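Local coordinates for probable adhesion protein (Pseudomonas aeruginosa PAO1, PDB 6R3Z) that binds divalent metal ions, ferrous iron among them, as the solute-binding protein FpvC and probably hands them on to a membrane transporter, at residues R172-H177 against L218-I223; K244-S249 against V273-E278; D213-L218 against R239-K244; V107-T112 against Y180-R185. All blocks are in the same frame, centred on the assembly; numbering follows the deposited sequence.

Interaction 1 of 4, residues R172-H177 against L218-I223; sequences RVATIH and LDVKVI. With NI (nickel (II) ion), chain B.
Arg-172, Ile-223 and Ala-174 carry most of this pairing of two neighbouring parallel strands, 172-175 and 220-226, in the four-stranded parallel sheet of one lobe of the solute-binding protein. It illustrates how two inner parallel strands are joined both by backbone bonds and by packing on the two faces of the sheet. At Arg-172, the carbonyl oxygen O accepts from Lys-221 N at 2.9 Å, while its bond from Val-222 N is weak. One rung further, Ala-174 N gives a hydrogen bond to Val-222 O (3.0 Å, 158° at the hydrogen), and Ile-223 CA lies 3.3 Å from Ala-174 O in a CA-H...O contact. Ala-174 CB shares one sheet face with Ile-223 and touches Val-220 CG1 at 3.7 Å; Leu-215 of helix 205-217 packs on Ala-174 and Val-220. Ile-223 sends CG1 anti to its backbone N (chi1 -172°), which carries CD1 across to Ile-176 CD1, 3.7 Å away. On the other face Val-173 CG2 meets Val-222 CG2. Beyond the strand, His-177 binds the nickel ion through NE2. Arg-172 runs its extended chain alongside Leu-218, CD lying 3.4 Å from Leu-218 O, and its NH1 is held by Thr-192. A water molecule closes this end, accepting from Arg-172 NE at 3.1 Å and donating to Leu-218 O.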
# COMPACT_ATOMS: atom_id res chain seq x y z
N ARG A 172 -13.68 -11.68 14.28
CA ARG A 172 -12.27 -11.93 13.96
C ARG A 172 -12.08 -11.92 12.46
O ARG A 172 -12.93 -12.41 11.71
CB ARG A 172 -11.75 -13.22 14.58
CG ARG A 172 -11.41 -13.10 16.08
CD ARG A 172 -10.70 -14.36 16.55
NE ARG A 172 -10.49 -14.42 18.00
CZ ARG A 172 -9.43 -13.91 18.63
NH1 ARG A 172 -8.51 -13.24 17.96
NH2 ARG A 172 -9.32 -14.04 19.95
N VAL A 173 -10.95 -11.36 12.03
CA VAL A 173 -10.58 -11.14 10.63
C VAL A 173 -9.28 -11.86 10.27
O VAL A 173 -8.33 -11.85 11.05
CB VAL A 173 -10.41 -9.58 10.46
CG1 VAL A 173 -9.70 -9.20 9.17
CG2 VAL A 173 -11.76 -8.87 10.56
N ALA A 174 -9.23 -12.43 9.07
CA ALA A 174 -8.01 -13.02 8.51
C ALA A 174 -7.76 -12.37 7.12
O ALA A 174 -8.70 -11.86 6.49
CB ALA A 174 -8.16 -14.52 8.36
N THR A 175 -6.50 -12.36 6.66
CA THR A 175 -6.15 -11.84 5.34
C THR A 175 -5.21 -12.84 4.67
O THR A 175 -4.50 -13.57 5.38
CB THR A 175 -5.55 -10.42 5.34
OG1 THR A 175 -4.21 -10.42 5.86
CG2 THR A 175 -6.43 -9.38 6.07
N ILE A 176 -5.17 -12.87 3.33
CA ILE A 176 -4.22 -13.78 2.63
C ILE A 176 -2.82 -13.14 2.69
O ILE A 176 -1.87 -13.77 3.17
CB ILE A 176 -4.66 -14.01 1.15
CG1 ILE A 176 -6.01 -14.77 1.03
CG2 ILE A 176 -3.54 -14.73 0.34
CD1 ILE A 176 -6.07 -16.17 1.62
N HIS A 177 -2.71 -11.87 2.21
CA HIS A 177 -1.48 -11.07 2.19
C HIS A 177 -1.46 -10.20 3.45
O HIS A 177 -2.52 -9.73 3.87
CB HIS A 177 -1.44 -10.20 0.92
CG HIS A 177 -0.11 -9.61 0.58
ND1 HIS A 177 0.83 -10.32 -0.16
CD2 HIS A 177 0.36 -8.36 0.79
CE1 HIS A 177 1.84 -9.49 -0.34
NE2 HIS A 177 1.59 -8.29 0.18
N LEU A 218 -10.55 -20.61 16.03
CA LEU A 218 -10.70 -19.25 16.55
C LEU A 218 -11.97 -18.55 16.10
O LEU A 218 -12.19 -17.38 16.45
CB LEU A 218 -9.46 -18.39 16.21
CG LEU A 218 -8.13 -18.97 16.71
CD1 LEU A 218 -6.98 -18.07 16.35
CD2 LEU A 218 -8.15 -19.25 18.25
N ASP A 219 -12.83 -19.28 15.34
CA ASP A 219 -14.10 -18.76 14.81
C ASP A 219 -13.89 -17.44 14.03
O ASP A 219 -14.52 -16.41 14.31
CB ASP A 219 -15.16 -18.64 15.93
CG ASP A 219 -16.59 -18.46 15.44
OD1 ASP A 219 -16.87 -18.81 14.26
OD2 ASP A 219 -17.43 -17.97 16.23
N VAL A 220 -12.95 -17.46 13.07
CA VAL A 220 -12.68 -16.29 12.22
C VAL A 220 -13.94 -16.09 11.36
O VAL A 220 -14.49 -17.07 10.84
CB VAL A 220 -11.37 -16.44 11.40
CG1 VAL A 220 -11.23 -15.36 10.32
CG2 VAL A 220 -10.16 -16.46 12.32
N LYS A 221 -14.42 -14.85 11.27
CA LYS A 221 -15.66 -14.53 10.58
C LYS A 221 -15.48 -14.21 9.10
O LYS A 221 -16.32 -14.59 8.27
CB LYS A 221 -16.41 -13.39 11.30
CG LYS A 221 -16.79 -13.69 12.77
CD LYS A 221 -17.80 -14.83 12.93
CE LYS A 221 -18.02 -15.20 14.38
NZ LYS A 221 -18.95 -16.36 14.52
N VAL A 222 -14.43 -13.45 8.78
CA VAL A 222 -14.20 -13.00 7.41
C VAL A 222 -12.75 -13.19 6.99
O VAL A 222 -11.85 -13.17 7.84
CB VAL A 222 -14.66 -11.53 7.16
CG1 VAL A 222 -16.12 -11.31 7.58
CG2 VAL A 222 -13.74 -10.52 7.83
N ILE A 223 -12.52 -13.34 5.68
CA ILE A 223 -11.20 -13.40 5.09
C ILE A 223 -11.15 -12.38 3.93
O ILE A 223 -12.07 -12.34 3.10
CB ILE A 223 -10.69 -14.82 4.71
CG1 ILE A 223 -9.19 -14.79 4.27
CG2 ILE A 223 -11.60 -15.48 3.64
CD1 ILE A 223 -8.43 -16.13 4.48
NI NI B . 2.90 -6.58 -0.18
O HOH W 1 -11.78 -16.92 19.40

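Interaction 2 of 4, residues K244-S249 against V273-E278; sequences KLYSLS and VRAIQE
The Tyr-246 ring has Ala-275 over one face and Arg-274 and Glu-278 at its edge, where strand 244-248, at the border of a parallel sheet, is packed by the C-terminal helix 260-277. Ala-275 CB sits above the ring centre in a CH-pi contact, 3.8 Å from the centroid and 12° off the normal. At the rim the relation is reversed: the ring edge lies over a face of the Arg-274 guanidinium, with Tyr-246 CD2 3.5 Å from NH1 and the two planes 60° apart. This is a small example of one strand tyrosine meeting a helix end with both apolar and polar contacts. Tyr-246 OH donates to Glu-278 OE1 at 2.6 Å, reaching the anti side of the carboxylate and 31° out of its plane. The other oxygen, OE2, takes a salt bridge from Arg-274 NH2 (3.0 Å), for which the arginine chain bends at chi3. Both carboxylate oxygens are therefore engaged, and the negative charge probably strengthens the hydroxyl's role as donor. A water molecule donates to both Tyr-246 OH and Ala-275 O. Another links the extended Lys-244 to the same carboxylate, accepting from NZ at 2.8 Å and donating to Glu-278 OE1.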
# COMPACT_ATOMS: atom_id res chain seq x y z
N LYS A 244 -16.58 -16.25 5.39
CA LYS A 244 -17.05 -15.35 4.33
C LYS A 244 -15.86 -14.64 3.67
O LYS A 244 -14.97 -14.13 4.35
CB LYS A 244 -18.04 -14.30 4.88
CG LYS A 244 -19.42 -14.85 5.22
CD LYS A 244 -20.38 -13.72 5.62
CE LYS A 244 -21.75 -14.23 5.99
NZ LYS A 244 -22.65 -13.13 6.44
N LEU A 245 -15.85 -14.63 2.34
CA LEU A 245 -14.76 -14.06 1.56
C LEU A 245 -15.08 -12.68 0.95
O LEU A 245 -16.13 -12.49 0.33
CB LEU A 245 -14.36 -15.06 0.44
CG LEU A 245 -13.32 -14.59 -0.58
CD1 LEU A 245 -11.95 -14.56 0.03
CD2 LEU A 245 -13.35 -15.47 -1.83
N TYR A 246 -14.14 -11.75 1.12
CA TYR A 246 -14.15 -10.41 0.54
C TYR A 246 -12.75 -10.22 -0.07
O TYR A 246 -11.83 -10.97 0.28
CB TYR A 246 -14.45 -9.33 1.59
CG TYR A 246 -15.78 -9.51 2.28
CD1 TYR A 246 -15.90 -10.30 3.42
CD2 TYR A 246 -16.93 -8.87 1.81
CE1 TYR A 246 -17.12 -10.47 4.06
CE2 TYR A 246 -18.16 -9.04 2.45
CZ TYR A 246 -18.25 -9.85 3.56
OH TYR A 246 -19.43 -10.05 4.25
N SER A 247 -12.60 -9.30 -1.01
CA SER A 247 -11.32 -9.07 -1.65
C SER A 247 -10.96 -7.58 -1.60
O SER A 247 -11.84 -6.71 -1.69
CB SER A 247 -11.33 -9.59 -3.08
OG SER A 247 -11.54 -11.00 -3.10
N LEU A 248 -9.66 -7.33 -1.42
CA LEU A 248 -9.07 -6.01 -1.31
C LEU A 248 -7.94 -5.81 -2.31
O LEU A 248 -7.35 -6.78 -2.81
CB LEU A 248 -8.56 -5.76 0.12
CG LEU A 248 -9.58 -5.84 1.27
CD1 LEU A 248 -8.87 -5.70 2.61
CD2 LEU A 248 -10.69 -4.74 1.15
N SER A 249 -7.65 -4.54 -2.59
CA SER A 249 -6.60 -4.14 -3.50
C SER A 249 -5.34 -3.70 -2.74
O SER A 249 -5.40 -2.84 -1.87
CB SER A 249 -7.07 -3.02 -4.41
OG SER A 249 -6.01 -2.61 -5.27
N VAL A 273 -16.24 -1.85 5.23
CA VAL A 273 -17.53 -1.43 5.79
C VAL A 273 -18.61 -2.46 5.48
O VAL A 273 -19.36 -2.85 6.37
CB VAL A 273 -17.91 0.00 5.34
CG1 VAL A 273 -19.39 0.31 5.63
CG2 VAL A 273 -17.01 1.04 6.00
N ARG A 274 -18.68 -2.93 4.22
CA ARG A 274 -19.68 -3.95 3.82
C ARG A 274 -19.54 -5.24 4.66
O ARG A 274 -20.55 -5.76 5.14
CB ARG A 274 -19.57 -4.28 2.32
CG ARG A 274 -20.73 -5.16 1.86
CD ARG A 274 -20.85 -5.24 0.35
NE ARG A 274 -19.68 -5.85 -0.27
CZ ARG A 274 -19.54 -7.15 -0.51
NH1 ARG A 274 -18.44 -7.61 -1.10
NH2 ARG A 274 -20.51 -8.00 -0.18
N ALA A 275 -18.29 -5.72 4.86
CA ALA A 275 -18.01 -6.92 5.68
C ALA A 275 -18.56 -6.72 7.11
O ALA A 275 -19.23 -7.62 7.65
CB ALA A 275 -16.51 -7.17 5.72
N ILE A 276 -18.35 -5.53 7.69
CA ILE A 276 -18.85 -5.26 9.05
C ILE A 276 -20.41 -5.21 9.03
O ILE A 276 -21.05 -5.84 9.88
CB ILE A 276 -18.24 -3.96 9.64
CG1 ILE A 276 -16.69 -4.05 9.77
CG2 ILE A 276 -18.91 -3.61 10.99
CD1 ILE A 276 -15.95 -2.66 9.92
N GLN A 277 -20.99 -4.49 8.08
CA GLN A 277 -22.44 -4.36 7.93
C GLN A 277 -23.11 -5.74 7.79
O GLN A 277 -24.14 -5.99 8.43
CB GLN A 277 -22.80 -3.45 6.74
CG GLN A 277 -22.37 -1.98 6.89
CD GLN A 277 -23.19 -1.17 7.86
OE1 GLN A 277 -22.71 -0.77 8.93
NE2 GLN A 277 -24.44 -0.88 7.51
N GLU A 278 -22.48 -6.66 7.02
CA GLU A 278 -22.99 -8.01 6.79
C GLU A 278 -22.76 -8.98 7.95
O GLU A 278 -23.26 -10.11 7.91
CB GLU A 278 -22.43 -8.59 5.47
CG GLU A 278 -22.93 -7.89 4.21
CD GLU A 278 -22.38 -8.39 2.89
OE1 GLU A 278 -21.59 -9.37 2.89
OE2 GLU A 278 -22.73 -7.81 1.84
O HOH W 2 -22.87 -11.68 4.04
O HOH W 3 -19.44 -10.27 7.01

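Interaction 3 of 4, residues D213-L218 against R239-K244; sequences DQLKAL and RESGVK
Lys-216 first sets CG anti to its carbonyl carbon (chi1 -65°) and then bends at chi3 and chi4, so that its methylene chain folds across the end of helix 234-241 and meets Ser-241 and Glu-240. CE comes to 3.5 Å from Glu-240 O and CG to 4.1 Å from Ser-241 O. The same bends return NZ to its own helix, where it forms a salt bridge with Asp-213 OD1 at 3.2 Å, approaching from the anti side of the carboxylate and 20° out of its plane. Asp-213 OD2 has a second cationic partner, Lys-209, one turn earlier. Deeper in the contact, Leu-215 also has CG beside its backbone N, and its CB points toward the neighbouring segment, 4.2 Å from Val-243 CG2, while CD1 reaches 4.1 Å from Ser-241 OG. That hydroxyl, which occupies the crowded position between backbone N and carbonyl carbon (chi1 69°), is turned back into its own helix end. It bonds with Ile-237 O and accepts a weak bond from Val-243 N at 3.3 Å. Gly-242, with positive phi, takes the chain out of the helix and toward strand 244-248. The contact thus joins the C-terminal ends of two helices that flank strand 220-226 in chain order, a common feature of alpha/beta sheets with helices packed on them; Leu-215 and Val-243 also rest on that strand, at Val-220 and Ile-223. No hydrogen bond crosses between the two segments. Lys-216 and Ser-241 make their polar bonds within their own segment or helix, so packing of carbon on carbon and oxygen probably accounts for most of the contact.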
# COMPACT_ATOMS: atom_id res chain seq x y z
N ASP A 213 -7.48 -24.96 9.86
CA ASP A 213 -7.83 -25.47 11.21
C ASP A 213 -7.93 -24.33 12.24
O ASP A 213 -8.87 -24.30 13.02
CB ASP A 213 -6.85 -26.55 11.67
CG ASP A 213 -7.03 -27.88 10.95
OD1 ASP A 213 -8.13 -28.10 10.36
OD2 ASP A 213 -6.10 -28.71 10.98
N GLN A 214 -7.00 -23.37 12.17
CA GLN A 214 -6.96 -22.20 13.05
C GLN A 214 -8.17 -21.27 12.82
O GLN A 214 -8.71 -20.73 13.79
CB GLN A 214 -5.68 -21.43 12.79
CG GLN A 214 -5.21 -20.60 13.95
CD GLN A 214 -3.75 -20.31 13.78
OE1 GLN A 214 -3.31 -19.73 12.78
NE2 GLN A 214 -2.96 -20.70 14.76
N LEU A 215 -8.56 -21.05 11.54
CA LEU A 215 -9.72 -20.20 11.22
C LEU A 215 -10.97 -20.76 11.90
O LEU A 215 -11.75 -20.00 12.47
CB LEU A 215 -9.95 -20.07 9.69
CG LEU A 215 -8.79 -19.46 8.86
CD1 LEU A 215 -9.13 -19.42 7.38
CD2 LEU A 215 -8.38 -18.09 9.37
N LYS A 216 -11.12 -22.09 11.87
CA LYS A 216 -12.25 -22.79 12.48
C LYS A 216 -12.15 -22.73 14.01
O LYS A 216 -13.12 -22.33 14.65
CB LYS A 216 -12.33 -24.26 11.99
CG LYS A 216 -12.62 -24.39 10.49
CD LYS A 216 -13.14 -25.79 10.10
CE LYS A 216 -12.07 -26.71 9.57
NZ LYS A 216 -11.25 -27.31 10.65
N ALA A 217 -10.97 -23.08 14.58
CA ALA A 217 -10.77 -23.07 16.03
C ALA A 217 -11.00 -21.69 16.68
O ALA A 217 -11.65 -21.60 17.74
CB ALA A 217 -9.38 -23.61 16.38
N LEU A 218 -10.55 -20.61 16.03
CA LEU A 218 -10.70 -19.25 16.55
C LEU A 218 -11.97 -18.55 16.10
O LEU A 218 -12.19 -17.38 16.45
CB LEU A 218 -9.46 -18.39 16.21
CG LEU A 218 -8.13 -18.97 16.71
CD1 LEU A 218 -6.98 -18.07 16.35
CD2 LEU A 218 -8.15 -19.25 18.25
N ARG A 239 -14.39 -23.01 1.17
CA ARG A 239 -15.10 -24.28 1.28
C ARG A 239 -14.79 -24.99 2.60
O ARG A 239 -15.72 -25.35 3.33
CB ARG A 239 -14.74 -25.19 0.10
CG ARG A 239 -15.45 -26.55 0.07
CD ARG A 239 -15.03 -27.39 -1.12
NE ARG A 239 -15.31 -26.71 -2.38
CZ ARG A 239 -14.38 -26.17 -3.17
NH1 ARG A 239 -13.10 -26.24 -2.84
NH2 ARG A 239 -14.74 -25.55 -4.29
N GLU A 240 -13.49 -25.17 2.92
CA GLU A 240 -13.05 -25.91 4.10
C GLU A 240 -13.24 -25.18 5.43
O GLU A 240 -13.43 -25.85 6.45
CB GLU A 240 -11.60 -26.38 3.94
CG GLU A 240 -11.44 -27.42 2.83
CD GLU A 240 -10.15 -28.21 2.78
OE1 GLU A 240 -9.43 -28.27 3.80
OE2 GLU A 240 -9.87 -28.79 1.70
N SER A 241 -13.23 -23.83 5.44
CA SER A 241 -13.40 -23.08 6.69
C SER A 241 -14.81 -22.53 6.92
O SER A 241 -15.20 -22.34 8.08
CB SER A 241 -12.36 -21.97 6.81
OG SER A 241 -12.62 -20.95 5.85
N GLY A 242 -15.55 -22.25 5.84
CA GLY A 242 -16.88 -21.65 5.91
C GLY A 242 -16.84 -20.15 6.17
O GLY A 242 -17.88 -19.51 6.37
N VAL A 243 -15.62 -19.57 6.15
CA VAL A 243 -15.36 -18.16 6.39
C VAL A 243 -15.79 -17.33 5.17
O VAL A 243 -15.44 -17.69 4.04
CB VAL A 243 -13.86 -17.97 6.80
CG1 VAL A 243 -13.46 -16.51 6.87
CG2 VAL A 243 -13.56 -18.65 8.13
N LYS A 244 -16.58 -16.25 5.39
CA LYS A 244 -17.05 -15.35 4.33
C LYS A 244 -15.86 -14.64 3.67
O LYS A 244 -14.97 -14.13 4.35
CB LYS A 244 -18.04 -14.30 4.88
CG LYS A 244 -19.42 -14.85 5.22
CD LYS A 244 -20.38 -13.72 5.62
CE LYS A 244 -21.75 -14.23 5.99
NZ LYS A 244 -22.65 -13.13 6.44

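Interaction 4 of 4, residues V107-T112 against Y180-R185; sequences VVNPHT and YDYLLR. With NI (nickel (II) ion), chain B.
The irregular loop 107-112 passes the first turn of helix 181-185, for which Tyr-180 is the N-cap residue, bringing the CA atoms of Thr-112 and Tyr-182 to 6.4 Å. Tyr-182 contributes the largest buried area of the contact. Its hydroxyl donates to Asn-109 O at 2.6 Å, in the carbonyl plane and on a lone pair, and is also bonded to Leu-94 N, so two partners fix the end of the ring. Thr-112 CA lies over one ring face, 4.0 Å from the centroid, in a CH-pi contact, and its CG2 runs alongside to 3.7 Å from the hydroxyl. The Asn-109 and Tyr-182 side chains slide past each other in opposite directions, Asn-109 CB 3.7 Å from Tyr-182 CE2. With CG anti to its backbone N (chi1 -167°), Asn-109 can turn OD1 back on its own loop. There OD1 accepts from His-111 N at 3.0 Å, an Asx turn, and from His-111 ND1 at 2.8 Å, the oxygen lying almost in the imidazole plane (3° out). Asn-109 ND2 is bonded to Gly-178 O. The ND1 bond, together with the metal bond at NE2 (2.2 Å), holds the rotation of the His-111 ring, while the bond from His-111 N holds OD1 in place. An amide oxygen behind a ligand histidine is a second-shell arrangement familiar from metalloproteins, and here it serves a nickel site completed by His-41, His-66, His-177, His-199 and His-250.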
# COMPACT_ATOMS: atom_id res chain seq x y z
N VAL A 107 8.20 -8.79 12.47
CA VAL A 107 8.71 -8.09 11.29
C VAL A 107 7.89 -6.80 11.17
O VAL A 107 6.67 -6.85 11.37
CB VAL A 107 8.60 -8.94 9.99
CG1 VAL A 107 9.34 -8.27 8.82
CG2 VAL A 107 9.10 -10.38 10.18
N VAL A 108 8.53 -5.65 10.92
CA VAL A 108 7.80 -4.38 10.74
C VAL A 108 6.97 -4.51 9.44
O VAL A 108 7.50 -4.92 8.40
CB VAL A 108 8.74 -3.15 10.74
CG1 VAL A 108 8.11 -1.95 10.04
CG2 VAL A 108 9.18 -2.78 12.16
N ASN A 109 5.66 -4.21 9.52
CA ASN A 109 4.78 -4.30 8.37
C ASN A 109 5.08 -3.12 7.41
O ASN A 109 4.90 -1.96 7.79
CB ASN A 109 3.30 -4.33 8.79
CG ASN A 109 2.38 -4.73 7.64
OD1 ASN A 109 2.56 -4.31 6.48
ND2 ASN A 109 1.37 -5.54 7.93
N PRO A 110 5.51 -3.39 6.17
CA PRO A 110 5.87 -2.28 5.27
C PRO A 110 4.72 -1.63 4.50
O PRO A 110 4.97 -0.70 3.72
CB PRO A 110 6.87 -2.94 4.31
CG PRO A 110 6.38 -4.36 4.20
CD PRO A 110 5.78 -4.71 5.54
N HIS A 111 3.47 -2.13 4.65
CA HIS A 111 2.29 -1.64 3.91
C HIS A 111 1.66 -0.36 4.48
O HIS A 111 0.43 -0.27 4.57
CB HIS A 111 1.24 -2.76 3.77
CG HIS A 111 1.76 -3.98 3.10
ND1 HIS A 111 2.36 -5.00 3.82
CD2 HIS A 111 1.72 -4.33 1.78
CE1 HIS A 111 2.68 -5.93 2.93
NE2 HIS A 111 2.34 -5.56 1.69
N THR A 112 2.50 0.61 4.87
CA THR A 112 2.05 1.89 5.46
C THR A 112 1.16 2.68 4.48
O THR A 112 0.26 3.42 4.93
CB THR A 112 3.26 2.74 5.86
OG1 THR A 112 4.01 3.05 4.68
CG2 THR A 112 4.16 2.04 6.91
N TYR A 180 -3.02 -5.43 5.24
CA TYR A 180 -4.14 -4.63 5.74
C TYR A 180 -4.18 -4.31 7.23
O TYR A 180 -5.19 -3.77 7.71
CB TYR A 180 -5.44 -5.32 5.30
CG TYR A 180 -5.43 -5.55 3.80
CD1 TYR A 180 -5.46 -4.48 2.91
CD2 TYR A 180 -5.18 -6.82 3.27
CE1 TYR A 180 -5.37 -4.67 1.53
CE2 TYR A 180 -5.08 -7.02 1.89
CZ TYR A 180 -5.14 -5.94 1.03
OH TYR A 180 -5.04 -6.12 -0.34
N ASP A 181 -3.08 -4.55 7.95
CA ASP A 181 -3.06 -4.22 9.38
C ASP A 181 -3.26 -2.71 9.61
O ASP A 181 -4.07 -2.35 10.46
CB ASP A 181 -1.78 -4.76 10.02
CG ASP A 181 -1.67 -6.27 9.83
OD1 ASP A 181 -1.27 -6.71 8.71
OD2 ASP A 181 -2.01 -7.02 10.78
N TYR A 182 -2.59 -1.83 8.79
CA TYR A 182 -2.77 -0.37 8.94
C TYR A 182 -4.18 0.05 8.53
O TYR A 182 -4.78 0.92 9.16
CB TYR A 182 -1.77 0.42 8.10
CG TYR A 182 -0.32 0.19 8.47
CD1 TYR A 182 0.26 0.87 9.54
CD2 TYR A 182 0.45 -0.75 7.79
CE1 TYR A 182 1.58 0.64 9.90
CE2 TYR A 182 1.78 -0.98 8.15
CZ TYR A 182 2.34 -0.29 9.21
OH TYR A 182 3.64 -0.50 9.58
N LEU A 183 -4.71 -0.56 7.46
CA LEU A 183 -6.06 -0.26 6.97
C LEU A 183 -7.11 -0.60 8.03
O LEU A 183 -7.97 0.23 8.33
CB LEU A 183 -6.34 -1.04 5.68
CG LEU A 183 -7.60 -0.58 4.91
CD1 LEU A 183 -7.38 -0.67 3.42
CD2 LEU A 183 -8.79 -1.40 5.31
N LEU A 184 -7.02 -1.82 8.61
CA LEU A 184 -7.99 -2.25 9.61
C LEU A 184 -7.85 -1.48 10.93
O LEU A 184 -8.86 -1.27 11.61
CB LEU A 184 -7.94 -3.77 9.80
CG LEU A 184 -8.54 -4.50 8.56
CD1 LEU A 184 -8.00 -5.88 8.40
CD2 LEU A 184 -10.07 -4.51 8.60
N ARG A 185 -6.62 -0.98 11.22
CA ARG A 185 -6.34 -0.16 12.41
C ARG A 185 -7.20 1.13 12.37
O ARG A 185 -7.54 1.67 13.41
CB ARG A 185 -4.85 0.23 12.46
CG ARG A 185 -4.40 0.76 13.82
CD ARG A 185 -2.89 0.88 13.90
NE ARG A 185 -2.42 0.93 15.29
CZ ARG A 185 -2.08 2.04 15.93
NH1 ARG A 185 -2.14 3.21 15.32
NH2 ARG A 185 -1.68 1.98 17.19
NI NI B . 2.90 -6.58 -0.18

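Overall arrangement
Interactions 1, 2 and 3 lie together in one lobe. Interaction 1 joins two central strands of its parallel sheet; interaction 2, about 11 Å away between centres, sets helix 260-277 on the adjoining border strand 244-248; and interaction 3, its centre about 8 Å from that of interaction 1, packs helices 205-217 and 234-241, which precede and follow strand 220-226. Interactions 1 and 3 alternate along the chain and share Leu-218, while 3 closes before 2 opens. Interaction 4, centred about 15 Å from interaction 1, joins a loop after strand 84-86 of the other sheet to helix 181-185; its segments alternate with those of 1, and it closes before 2 and 3 open. Through His-177 and His-111, interactions 1 and 4 meet at the nickel.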